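Long-range contacts in putative lipoprotein (Bacteroides thetaiotaomicron, PDB 4Q1Z), which is of unknown function but is probably a lipoprotein of the DUF4876 family, built as two beta-rich domains: residues A[114-119]-A[339-344]; A[128-133]-A[259-264]; A[218-223]-A[384-389]; A[332-337]-A[378-383]. One frame throughout, in Å; residues are numbered along the deposited sequence.

Contact 1 (A[114-119]-A[339-344])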
loop_
_atom_site.group_PDB
_atom_site.type_symbol
_atom_site.label_atom_id
_atom_site.label_comp_id
_atom_site.label_asym_id
_atom_site.label_seq_id
_atom_site.Cartn_x
_atom_site.Cartn_y
_atom_site.Cartn_z
ATOM N N TYR A 114 -2.963 11.524 5.078
ATOM C CA TYR A 114 -3.433 12.745 5.729
ATOM C C TYR A 114 -3.642 13.789 4.642
ATOM O O TYR A 114 -2.704 14.100 3.921
ATOM C CB TYR A 114 -2.468 13.180 6.826
ATOM C CG TYR A 114 -2.733 14.553 7.407
ATOM C CD1 TYR A 114 -4.003 14.909 7.873
ATOM C CD2 TYR A 114 -1.700 15.468 7.570
ATOM C CE1 TYR A 114 -4.236 16.157 8.450
ATOM C CE2 TYR A 114 -1.928 16.718 8.127
ATOM C CZ TYR A 114 -3.198 17.064 8.552
ATOM O OH TYR A 114 -3.404 18.304 9.098
ATOM N N TYR A 115 -4.893 14.277 4.476
ATOM C CA TYR A 115 -5.283 15.161 3.360
ATOM C C TYR A 115 -6.129 16.411 3.686
ATOM O O TYR A 115 -6.268 17.270 2.806
ATOM C CB TYR A 115 -6.123 14.333 2.346
ATOM C CG TYR A 115 -7.386 13.700 2.917
ATOM C CD1 TYR A 115 -8.556 14.445 3.072
ATOM C CD2 TYR A 115 -7.428 12.345 3.249
ATOM C CE1 TYR A 115 -9.701 13.886 3.634
ATOM C CE2 TYR A 115 -8.581 11.765 3.779
ATOM C CZ TYR A 115 -9.722 12.539 3.959
ATOM O OH TYR A 115 -10.880 11.999 4.470
ATOM N N CYS A 116 -6.769 16.485 4.861
ATOM C CA CYS A 116 -7.777 17.529 5.078
ATOM C C CYS A 116 -7.206 18.906 5.506
ATOM O O CYS A 116 -7.970 19.884 5.622
ATOM C CB CYS A 116 -8.852 17.047 6.044
ATOM S SG CYS A 116 -8.286 16.920 7.756
ATOM N N GLY A 117 -5.900 18.980 5.723
ATOM C CA GLY A 117 -5.315 20.219 6.196
ATOM C C GLY A 117 -5.557 20.411 7.683
ATOM O O GLY A 117 -6.215 19.583 8.336
ATOM N N SER A 118 -4.998 21.489 8.239
ATOM C CA SER A 118 -5.124 21.806 9.657
ATOM C C SER A 118 -5.387 23.302 9.841
ATOM O O SER A 118 -5.397 24.040 8.855
ATOM C CB SER A 118 -3.867 21.371 10.401
ATOM O OG SER A 118 -2.705 21.826 9.732
ATOM N N ARG A 119 -5.643 23.739 11.095
ATOM C CA ARG A 119 -5.921 25.141 11.399
ATOM C C ARG A 119 -4.848 25.764 12.288
ATOM O O ARG A 119 -4.712 25.339 13.442
ATOM C CB ARG A 119 -7.283 25.291 12.098
ATOM C CG ARG A 119 -8.492 25.110 11.199
ATOM C CD ARG A 119 -9.719 24.792 12.035
ATOM N NE ARG A 119 -10.875 24.418 11.219
ATOM C CZ ARG A 119 -11.774 25.280 10.747
ATOM N NH1 ARG A 119 -11.657 26.580 11.000
ATOM N NH2 ARG A 119 -12.789 24.849 10.010
ATOM N N THR A 339 -13.179 19.293 7.070
ATOM C CA THR A 339 -11.994 19.876 6.481
ATOM C C THR A 339 -11.243 20.623 7.585
ATOM O O THR A 339 -11.860 21.148 8.526
ATOM C CB THR A 339 -12.317 20.780 5.281
ATOM O OG1 THR A 339 -13.075 21.930 5.678
ATOM C CG2 THR A 339 -12.981 20.035 4.154
ATOM N N TYR A 340 -9.934 20.622 7.464
ATOM C CA TYR A 340 -9.046 21.361 8.325
ATOM C C TYR A 340 -9.193 21.017 9.781
ATOM O O TYR A 340 -9.190 21.882 10.609
ATOM C CB TYR A 340 -9.177 22.860 8.080
ATOM C CG TYR A 340 -8.865 23.246 6.668
ATOM C CD1 TYR A 340 -7.574 23.309 6.215
ATOM C CD2 TYR A 340 -9.862 23.505 5.782
ATOM C CE1 TYR A 340 -7.294 23.640 4.915
ATOM C CE2 TYR A 340 -9.589 23.835 4.488
ATOM C CZ TYR A 340 -8.305 23.893 4.062
ATOM O OH TYR A 340 -8.057 24.231 2.776
ATOM N N CYS A 341 -9.295 19.730 10.077
ATOM C CA CYS A 341 -9.436 19.245 11.447
ATOM C C CYS A 341 -8.157 18.557 11.951
ATOM O O CYS A 341 -8.081 18.206 13.134
ATOM C CB CYS A 341 -10.664 18.350 11.609
ATOM S SG CYS A 341 -10.634 16.840 10.629
ATOM N N GLY A 342 -7.161 18.435 11.074
ATOM C CA GLY A 342 -5.858 17.853 11.379
ATOM C C GLY A 342 -5.907 16.382 11.697
ATOM O O GLY A 342 -5.112 15.912 12.506
ATOM N N LEU A 343 -6.862 15.656 11.092
ATOM C CA LEU A 343 -7.054 14.223 11.293
ATOM C C LEU A 343 -6.943 13.478 9.973
ATOM O O LEU A 343 -7.328 13.984 8.905
ATOM C CB LEU A 343 -8.411 13.916 11.964
ATOM C CG LEU A 343 -8.732 14.632 13.301
ATOM C CD1 LEU A 343 -10.113 14.261 13.798
ATOM C CD2 LEU A 343 -7.691 14.351 14.378
ATOM N N GLY A 344 -6.416 12.266 10.060
ATOM C CA GLY A 344 -6.240 11.434 8.890
ATOM C C GLY A 344 -6.898 10.082 9.004
ATOM O O GLY A 344 -7.815 9.880 9.808
HETATM O O HOH W 1 -7.275 13.609 6.121
#
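Y340 and R119 meet at about a right angle where the loop that leaves strand 108-114 meets the loop that leads into its antiparallel neighbour 344-347, in the large mixed sheet. The guanidinium plane of R119 stands 86° from the Y340 ring; its extended chain runs past CB of Y340, and NE makes a weak hydrogen bond to the carbonyl O of Y340. The Y340 ring lies with one face over the carbonyl O of C116, which sits 3.5 Å above the ring plane toward the rim. That same oxygen accepts the backbone N of Y340 at 2.8 Å, the donor standing above the carbonyl plane. One residue on, G117 O takes N of G342 in the carbonyl plane and also lies 3.3 Å from CA of Y340 in a CA-H...O contact. A CB on G117 would strike CD1 of Y340 and, at these backbone angles, also the carbonyl O of C116, so glycine suits the place.

At the strand end Y114 swings CG anti to its own N (chi1 170°), which carries the ring alongside 342-343: L343 O lies at its edge, in plane, 3.6 Å from CD1, and OH passes 3.4 Å from CA of G342. The phenol suits this place because its hydroxyl is hydrogen-bonded to D129. A leucine here would probably strip D129 of that partner and open a gap beside G342. Water 1 links Y115 N to L343 O. Between the loops the two cysteine sulfurs touch without a disulfide, SG of C116 lying 3.7 Å from SG of C341.

Contact 2 (A[128-133]-A[259-264])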
loop_
_atom_site.group_PDB
_atom_site.type_symbol
_atom_site.label_atom_id
_atom_site.label_comp_id
_atom_site.label_asym_id
_atom_site.label_seq_id
_atom_site.Cartn_x
_atom_site.Cartn_y
_atom_site.Cartn_z
ATOM N N ARG A 128 -0.901 22.442 3.376
ATOM C CA ARG A 128 0.369 21.925 2.809
ATOM C C ARG A 128 0.996 20.772 3.608
ATOM O O ARG A 128 2.058 20.282 3.219
ATOM C CB ARG A 128 1.397 23.034 2.621
ATOM C CG ARG A 128 0.796 24.341 2.174
ATOM C CD ARG A 128 1.814 25.432 1.988
ATOM N NE ARG A 128 1.188 26.582 1.335
ATOM C CZ ARG A 128 1.054 26.695 0.021
ATOM N NH1 ARG A 128 1.579 25.781 -0.784
ATOM N NH2 ARG A 128 0.425 27.739 -0.503
ATOM N N ASP A 129 0.322 20.298 4.672
ATOM C CA ASP A 129 0.832 19.193 5.493
ATOM C C ASP A 129 0.437 17.780 4.926
ATOM O O ASP A 129 0.821 16.769 5.515
ATOM C CB ASP A 129 0.408 19.357 6.973
ATOM C CG ASP A 129 -1.054 19.680 7.231
ATOM O OD1 ASP A 129 -1.864 19.635 6.263
ATOM O OD2 ASP A 129 -1.414 19.886 8.411
ATOM N N GLN A 130 -0.264 17.726 3.771
ATOM C CA GLN A 130 -0.704 16.487 3.105
ATOM C C GLN A 130 0.446 15.477 2.895
ATOM O O GLN A 130 1.531 15.867 2.463
ATOM C CB GLN A 130 -1.341 16.789 1.728
ATOM C CG GLN A 130 -2.643 17.572 1.784
ATOM C CD GLN A 130 -3.366 17.622 0.445
ATOM O OE1 GLN A 130 -2.770 17.793 -0.631
ATOM N NE2 GLN A 130 -4.688 17.529 0.494
ATOM N N PHE A 131 0.206 14.194 3.187
ATOM C CA PHE A 131 1.180 13.125 2.984
ATOM C C PHE A 131 0.463 11.775 2.775
ATOM O O PHE A 131 -0.696 11.596 3.168
ATOM C CB PHE A 131 2.239 13.049 4.117
ATOM C CG PHE A 131 1.820 12.341 5.387
ATOM C CD1 PHE A 131 2.014 10.968 5.536
ATOM C CD2 PHE A 131 1.213 13.042 6.428
ATOM C CE1 PHE A 131 1.627 10.310 6.713
ATOM C CE2 PHE A 131 0.840 12.388 7.608
ATOM C CZ PHE A 131 1.065 11.028 7.747
ATOM N N TYR A 132 1.189 10.837 2.138
ATOM C CA TYR A 132 0.805 9.487 1.712
ATOM C C TYR A 132 1.917 8.553 2.083
ATOM O O TYR A 132 3.040 8.753 1.629
ATOM C CB TYR A 132 0.592 9.457 0.161
ATOM C CG TYR A 132 -0.239 10.611 -0.355
ATOM C CD1 TYR A 132 0.359 11.814 -0.732
ATOM C CD2 TYR A 132 -1.628 10.534 -0.383
ATOM C CE1 TYR A 132 -0.403 12.902 -1.138
ATOM C CE2 TYR A 132 -2.400 11.623 -0.776
ATOM C CZ TYR A 132 -1.783 12.799 -1.174
ATOM O OH TYR A 132 -2.536 13.866 -1.604
ATOM N N GLU A 133 1.644 7.589 2.956
ATOM C CA GLU A 133 2.648 6.633 3.392
ATOM C C GLU A 133 2.307 5.271 2.795
ATOM O O GLU A 133 1.227 4.748 3.009
ATOM C CB GLU A 133 2.766 6.608 4.911
ATOM C CG GLU A 133 3.811 5.639 5.427
ATOM C CD GLU A 133 4.077 5.673 6.921
ATOM O OE1 GLU A 133 3.814 6.719 7.559
ATOM O OE2 GLU A 133 4.543 4.640 7.454
ATOM N N THR A 259 -4.532 17.781 -3.264
ATOM C CA THR A 259 -5.654 16.870 -3.484
ATOM C C THR A 259 -6.835 17.405 -2.589
ATOM O O THR A 259 -6.611 18.207 -1.690
ATOM C CB THR A 259 -5.235 15.398 -3.272
ATOM O OG1 THR A 259 -4.865 15.132 -1.918
ATOM C CG2 THR A 259 -4.113 14.975 -4.204
ATOM N N SER A 260 -8.084 17.036 -2.896
ATOM C CA SER A 260 -9.282 17.491 -2.168
ATOM C C SER A 260 -9.149 17.357 -0.636
ATOM O O SER A 260 -8.893 16.256 -0.125
ATOM C CB SER A 260 -10.510 16.718 -2.643
ATOM O OG SER A 260 -11.705 17.423 -2.367
ATOM N N VAL A 261 -9.322 18.489 0.089
ATOM C CA VAL A 261 -9.303 18.533 1.561
ATOM C C VAL A 261 -10.611 17.832 2.080
ATOM O O VAL A 261 -10.721 17.513 3.268
ATOM C CB VAL A 261 -9.080 19.964 2.148
ATOM C CG1 VAL A 261 -7.733 20.552 1.701
ATOM C CG2 VAL A 261 -10.228 20.915 1.806
ATOM N N PHE A 262 -11.562 17.528 1.161
ATOM C CA PHE A 262 -12.771 16.758 1.459
ATOM C C PHE A 262 -12.569 15.259 1.263
ATOM O O PHE A 262 -13.514 14.515 1.405
ATOM C CB PHE A 262 -13.910 17.180 0.538
ATOM C CG PHE A 262 -14.450 18.560 0.755
ATOM C CD1 PHE A 262 -15.269 18.840 1.844
ATOM C CD2 PHE A 262 -14.179 19.577 -0.152
ATOM C CE1 PHE A 262 -15.788 20.128 2.039
ATOM C CE2 PHE A 262 -14.709 20.862 0.031
ATOM C CZ PHE A 262 -15.514 21.128 1.124
ATOM N N GLY A 263 -11.385 14.826 0.866
ATOM C CA GLY A 263 -11.109 13.438 0.547
ATOM C C GLY A 263 -10.966 13.273 -0.947
ATOM O O GLY A 263 -11.847 13.666 -1.729
ATOM N N GLY A 264 -9.823 12.725 -1.335
ATOM C CA GLY A 264 -9.509 12.426 -2.726
ATOM C C GLY A 264 -9.541 10.934 -2.958
ATOM O O GLY A 264 -9.645 10.163 -1.999
#
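With CG beside the backbone N (chi1 -66°) and the chain extended beyond it, Q130 delivers its amide straight to T259, while Y132 sends its phenol toward the same residue. Glutamine suits the place because its amide offers an acceptor and a donor together, and the backbone of T259 answers both. T259 N reaches OE1 of Q130 at 3.2 Å, in the carbonyl plane and on a lone pair; NE2 of Q130 gives a straighter bond to T259 O at 3.0 Å (161°), close to its own amide plane but well above the plane of that carbonyl.

OG1 of T259 donates to OH of Y132 at 2.7 Å. The hydroxyl of T259 lies at the edge of the tyrosine ring, in its plane, and CG2 lies close by. Threonine suits because its hydroxyl meets the phenol while its backbone meets the amide of Q130. Beyond T259 the chain folds into a type I turn from S260 to G263.

The amide of Q130 is steadied further by Y115 O and Q200. Strand 131-136, which carries Y132, lies between strands 108-114 and 195-199, and the 259-264 loop leads into strand 265-269 of the same sheet.

Contact 3 (A[218-223]-A[384-389])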
loop_
_atom_site.group_PDB
_atom_site.type_symbol
_atom_site.label_atom_id
_atom_site.label_comp_id
_atom_site.label_asym_id
_atom_site.label_seq_id
_atom_site.Cartn_x
_atom_site.Cartn_y
_atom_site.Cartn_z
ATOM N N GLY A 218 7.011 17.102 8.206
ATOM C CA GLY A 218 7.177 16.337 6.971
ATOM C C GLY A 218 8.561 16.361 6.354
ATOM O O GLY A 218 8.737 15.872 5.234
ATOM N N SER A 219 9.567 16.894 7.081
ATOM C CA SER A 219 10.929 17.055 6.555
ATOM C C SER A 219 11.632 15.735 6.236
ATOM O O SER A 219 12.401 15.715 5.274
ATOM C CB SER A 219 11.802 17.918 7.471
ATOM O OG SER A 219 11.971 17.365 8.767
ATOM N N SER A 220 11.365 14.643 7.002
ATOM C CA SER A 220 12.035 13.342 6.798
ATOM C C SER A 220 11.338 12.453 5.757
ATOM O O SER A 220 11.741 11.298 5.585
ATOM C CB SER A 220 12.195 12.582 8.111
ATOM O OG SER A 220 10.927 12.234 8.638
ATOM N N SER A 221 10.336 12.990 5.037
ATOM C CA SER A 221 9.652 12.275 3.944
ATOM C C SER A 221 10.684 11.880 2.909
ATOM O O SER A 221 11.574 12.675 2.621
ATOM C CB SER A 221 8.586 13.162 3.296
ATOM O OG SER A 221 7.524 13.511 4.169
ATOM N N GLU A 222 10.596 10.658 2.375
ATOM C CA GLU A 222 11.512 10.152 1.345
ATOM C C GLU A 222 11.341 10.950 0.061
ATOM O O GLU A 222 12.322 11.379 -0.548
ATOM C CB GLU A 222 11.241 8.654 1.083
ATOM C CG GLU A 222 11.722 7.713 2.181
ATOM C CD GLU A 222 10.925 7.716 3.468
ATOM O OE1 GLU A 222 9.680 7.828 3.412
ATOM O OE2 GLU A 222 11.552 7.566 4.538
ATOM N N PHE A 223 10.079 11.177 -0.322
ATOM C CA PHE A 223 9.698 11.888 -1.540
ATOM C C PHE A 223 8.766 13.063 -1.270
ATOM O O PHE A 223 8.194 13.186 -0.187
ATOM C CB PHE A 223 9.043 10.923 -2.555
ATOM C CG PHE A 223 10.058 10.110 -3.315
ATOM C CD1 PHE A 223 10.597 8.954 -2.767
ATOM C CD2 PHE A 223 10.551 10.554 -4.534
ATOM C CE1 PHE A 223 11.590 8.241 -3.440
ATOM C CE2 PHE A 223 11.556 9.856 -5.193
ATOM C CZ PHE A 223 12.057 8.693 -4.654
ATOM N N PRO A 384 -2.723 12.192 12.676
ATOM C CA PRO A 384 -1.690 11.692 11.744
ATOM C C PRO A 384 -0.356 11.437 12.411
ATOM O O PRO A 384 0.065 12.207 13.279
ATOM C CB PRO A 384 -1.596 12.804 10.701
ATOM C CG PRO A 384 -2.940 13.412 10.733
ATOM C CD PRO A 384 -3.294 13.455 12.172
ATOM N N VAL A 385 0.246 10.286 12.069
ATOM C CA VAL A 385 1.560 9.849 12.554
ATOM C C VAL A 385 2.351 9.349 11.359
ATOM O O VAL A 385 1.795 8.643 10.521
ATOM C CB VAL A 385 1.479 8.782 13.694
ATOM C CG1 VAL A 385 2.852 8.191 14.012
ATOM C CG2 VAL A 385 0.856 9.368 14.967
HETATM N N MSE A 386 3.643 9.723 11.273
HETATM C CA MSE A 386 4.547 9.237 10.225
HETATM C C MSE A 386 5.339 8.032 10.747
HETATM O O MSE A 386 5.952 8.122 11.823
HETATM C CB MSE A 386 5.486 10.339 9.755
HETATM C CG MSE A 386 4.905 11.160 8.623
HETATM SE SE MSE A 386 5.889 12.804 8.465
HETATM C CE MSE A 386 7.528 12.239 7.622
ATOM N N ARG A 387 5.312 6.904 9.987
ATOM C CA ARG A 387 5.984 5.644 10.314
ATOM C C ARG A 387 5.388 5.058 11.628
ATOM O O ARG A 387 6.109 4.626 12.533
ATOM C CB ARG A 387 7.525 5.816 10.375
ATOM C CG ARG A 387 8.152 6.150 9.019
ATOM C CD ARG A 387 9.628 6.469 9.117
ATOM N NE ARG A 387 10.085 7.169 7.917
ATOM C CZ ARG A 387 10.337 8.471 7.846
ATOM N NH1 ARG A 387 10.245 9.231 8.928
ATOM N NH2 ARG A 387 10.722 9.018 6.699
ATOM N N ARG A 388 4.048 5.040 11.709
ATOM C CA ARG A 388 3.307 4.490 12.845
ATOM C C ARG A 388 3.574 2.980 12.934
ATOM O O ARG A 388 3.841 2.353 11.904
ATOM C CB ARG A 388 1.794 4.780 12.691
ATOM C CG ARG A 388 0.967 4.528 13.955
ATOM C CD ARG A 388 -0.518 4.422 13.685
ATOM N NE ARG A 388 -1.057 5.649 13.100
ATOM C CZ ARG A 388 -1.562 6.664 13.794
ATOM N NH1 ARG A 388 -1.604 6.617 15.123
ATOM N NH2 ARG A 388 -2.033 7.731 13.168
ATOM N N ASN A 389 3.516 2.413 14.166
ATOM C CA ASN A 389 3.750 0.993 14.491
ATOM C C ASN A 389 5.108 0.515 13.975
ATOM O O ASN A 389 5.194 -0.566 13.386
ATOM C CB ASN A 389 2.638 0.057 13.956
ATOM C CG ASN A 389 1.232 0.547 14.094
ATOM O OD1 ASN A 389 0.821 1.067 15.134
ATOM N ND2 ASN A 389 0.445 0.333 13.052
HETATM O O HOH W 2 9.119 5.772 5.769
#
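R387 drives its guanidinium edge-first into the 218-223 loop and grips S220 end-on with two nitrogens. NH1 gives an almost straight bond (176°) to OG of S220 at 3.1 Å, and NH2 reaches S220 O at 2.7 Å, from above that carbonyl's plane. NH2 also forms a salt bridge with E222, meeting OE2 on its syn side at 2.7 Å, though tilted out of the carboxylate plane. The carboxylate and guanidinium planes stand 86° apart, and all three acceptors lie near the guanidinium plane, so the group is held against rotation. Arginine suits the place because its flat end serves several acceptors at once; NE donates to water 2.

Beside it selenomethionine M386, bent at chi3 (75°), brings its methyl CE 3.5 Å from OG of S220, while SE packs on CA of G218. S221 OG donates to G218 O and is also hydrogen-bonded to OG of S199.

Farther out, E222 is positioned by I197 N and N397, and E133 accepts the backbone N of R387. The arrangement is a partly buried arginine-glutamate salt bridge in which the arginine also binds one serine's hydroxyl and carbonyl, pinning the segment after edge strand 378-382 to the loop entering strand 223-224 of the large sheet.

Contact 4 (A[332-337]-A[378-383]); sequences GITWVG and FERGVV
R380 lays its side chain across W335, and each atom along it finds a partner. CB and CG pass the carbonyl O of W335, CG at 3.2 Å, and CG also lies 3.5 Å from OG1 of T334. CD sits over the centre of the indole six-membered ring, 3.5 Å from its centroid, in a CH-pi contact. There the chain bends (chi3 -65°), which brings NE to 3.3 Å from CZ2 of W335 and turns the guanidinium flat on the indole, the planes 15° apart. CZ stands 4.0 Å from the same centroid, off-centre, as an offset cation-pi stack. At the tip, NH1 donates to water 3, which also accepts from OG1 of T334 and donates to F378 O, while NH2 lies nearest CZ2 of W335.

Tryptophan suits this place because its broad face can carry both the CD methylene and the guanidinium. Replacing it with a serine would probably leave the guanidinium without its stacking surface, held mainly through NH1. V336 packs CG1 3.9 Å from N of G381.

G381, with its positive phi, and V382 both face G344 in a G1 beta bulge, a kink in edge strand 378-382 where it pairs with strand 344-347.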
loop_
_atom_site.group_PDB
_atom_site.type_symbol
_atom_site.label_atom_id
_atom_site.label_comp_id
_atom_site.label_asym_id
_atom_site.label_seq_id
_atom_site.Cartn_x
_atom_site.Cartn_y
_atom_site.Cartn_z
ATOM N N GLY A 332 -15.718 0.516 -1.106
ATOM C CA GLY A 332 -16.202 1.444 -0.107
ATOM C C GLY A 332 -15.711 2.867 -0.224
ATOM O O GLY A 332 -15.299 3.329 -1.300
ATOM N N ILE A 333 -15.859 3.583 0.915
ATOM C CA ILE A 333 -15.526 4.988 1.167
ATOM C C ILE A 333 -14.981 5.138 2.578
ATOM O O ILE A 333 -15.492 4.501 3.511
ATOM C CB ILE A 333 -16.765 5.919 0.973
ATOM C CG1 ILE A 333 -18.002 5.488 1.827
ATOM C CG2 ILE A 333 -17.122 6.095 -0.488
ATOM C CD1 ILE A 333 -18.834 6.678 2.477
ATOM N N THR A 334 -13.986 6.009 2.741
ATOM C CA THR A 334 -13.370 6.371 4.039
ATOM C C THR A 334 -13.476 7.887 4.154
ATOM O O THR A 334 -13.775 8.535 3.155
ATOM C CB THR A 334 -11.950 5.800 4.217
ATOM O OG1 THR A 334 -11.573 5.937 5.587
ATOM C CG2 THR A 334 -10.927 6.446 3.310
ATOM N N TRP A 335 -13.337 8.448 5.357
ATOM C CA TRP A 335 -13.534 9.892 5.585
ATOM C C TRP A 335 -13.012 10.297 6.950
ATOM O O TRP A 335 -12.651 9.437 7.752
ATOM C CB TRP A 335 -15.056 10.262 5.482
ATOM C CG TRP A 335 -15.914 9.631 6.553
ATOM C CD1 TRP A 335 -16.176 10.136 7.797
ATOM C CD2 TRP A 335 -16.511 8.321 6.518
ATOM N NE1 TRP A 335 -16.908 9.229 8.536
ATOM C CE2 TRP A 335 -17.133 8.108 7.775
ATOM C CE3 TRP A 335 -16.583 7.306 5.546
ATOM C CZ2 TRP A 335 -17.855 6.934 8.071
ATOM C CZ3 TRP A 335 -17.262 6.129 5.852
ATOM C CH2 TRP A 335 -17.910 5.961 7.091
ATOM N N VAL A 336 -12.998 11.617 7.220
ATOM C CA VAL A 336 -12.622 12.199 8.507
ATOM C C VAL A 336 -13.764 13.137 8.919
ATOM O O VAL A 336 -13.807 13.614 10.053
ATOM C CB VAL A 336 -11.228 12.870 8.566
ATOM C CG1 VAL A 336 -10.132 11.847 8.364
ATOM C CG2 VAL A 336 -11.106 14.034 7.592
ATOM N N GLY A 337 -14.688 13.356 7.989
ATOM C CA GLY A 337 -15.920 14.099 8.210
ATOM C C GLY A 337 -15.840 15.594 8.302
ATOM O O GLY A 337 -16.863 16.239 8.479
ATOM N N PHE A 378 -9.728 1.018 6.946
ATOM C CA PHE A 378 -9.120 2.179 7.569
ATOM C C PHE A 378 -9.776 2.653 8.849
ATOM O O PHE A 378 -10.999 2.784 8.919
ATOM C CB PHE A 378 -9.107 3.362 6.585
ATOM C CG PHE A 378 -8.074 3.210 5.497
ATOM C CD1 PHE A 378 -8.353 2.482 4.346
ATOM C CD2 PHE A 378 -6.815 3.782 5.630
ATOM C CE1 PHE A 378 -7.380 2.295 3.370
ATOM C CE2 PHE A 378 -5.851 3.626 4.632
ATOM C CZ PHE A 378 -6.138 2.882 3.510
ATOM N N GLU A 379 -8.933 3.001 9.832
ATOM C CA GLU A 379 -9.336 3.696 11.034
ATOM C C GLU A 379 -9.494 5.149 10.608
ATOM O O GLU A 379 -8.595 5.687 9.948
ATOM C CB GLU A 379 -8.301 3.538 12.175
ATOM C CG GLU A 379 -8.349 2.209 12.910
ATOM C CD GLU A 379 -9.609 1.931 13.714
ATOM O OE1 GLU A 379 -10.324 2.898 14.073
ATOM O OE2 GLU A 379 -9.862 0.740 14.010
ATOM N N ARG A 380 -10.640 5.768 10.945
ATOM C CA ARG A 380 -10.982 7.129 10.559
ATOM C C ARG A 380 -10.797 8.141 11.679
ATOM O O ARG A 380 -11.071 7.834 12.842
ATOM C CB ARG A 380 -12.435 7.172 10.108
ATOM C CG ARG A 380 -12.707 6.396 8.843
ATOM C CD ARG A 380 -14.140 6.544 8.443
ATOM N NE ARG A 380 -15.046 5.941 9.418
ATOM C CZ ARG A 380 -15.452 4.676 9.383
ATOM N NH1 ARG A 380 -15.022 3.856 8.426
ATOM N NH2 ARG A 380 -16.295 4.222 10.299
ATOM N N GLY A 381 -10.382 9.349 11.297
ATOM C CA GLY A 381 -10.181 10.479 12.196
ATOM C C GLY A 381 -9.105 10.302 13.247
ATOM O O GLY A 381 -9.281 10.755 14.377
ATOM N N VAL A 382 -7.991 9.643 12.882
ATOM C CA VAL A 382 -6.831 9.430 13.759
ATOM C C VAL A 382 -5.947 10.685 13.745
ATOM O O VAL A 382 -6.006 11.464 12.793
ATOM C CB VAL A 382 -5.993 8.173 13.367
ATOM C CG1 VAL A 382 -6.799 6.898 13.487
ATOM C CG2 VAL A 382 -5.384 8.297 11.971
ATOM N N VAL A 383 -5.116 10.873 14.770
ATOM C CA VAL A 383 -4.153 11.967 14.730
ATOM C C VAL A 383 -3.040 11.473 13.802
ATOM O O VAL A 383 -2.489 10.401 14.089
ATOM C CB VAL A 383 -3.631 12.408 16.120
ATOM C CG1 VAL A 383 -2.486 13.407 15.976
ATOM C CG2 VAL A 383 -4.759 13.001 16.962
HETATM O O HOH W 3 -12.621 3.966 6.955
#

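Overall arrangement
From the N terminus the chain first makes its seven-stranded sheet, then enters the eleven-stranded one through strand 108-114. The loop after that strand opens contact 1, and strand 131-136 soon opens contact 2, which closes at 259-264 while contact 1 is still open. Segment 218-223 opens contact 3 before contact 2 is shut, so those two cross. Contact 4 opens at 332-337, contact 1 closes at 339-344, and contacts 4 and 3 then close in turn at 378-383 and 384-389. Contact 4 therefore lies wholly within the span of contact 3, and contact 1 crosses both. Together they join loops around strands 108-114, 131-136, 344-347 and 378-382 to those leading into 265-269 and 223-224.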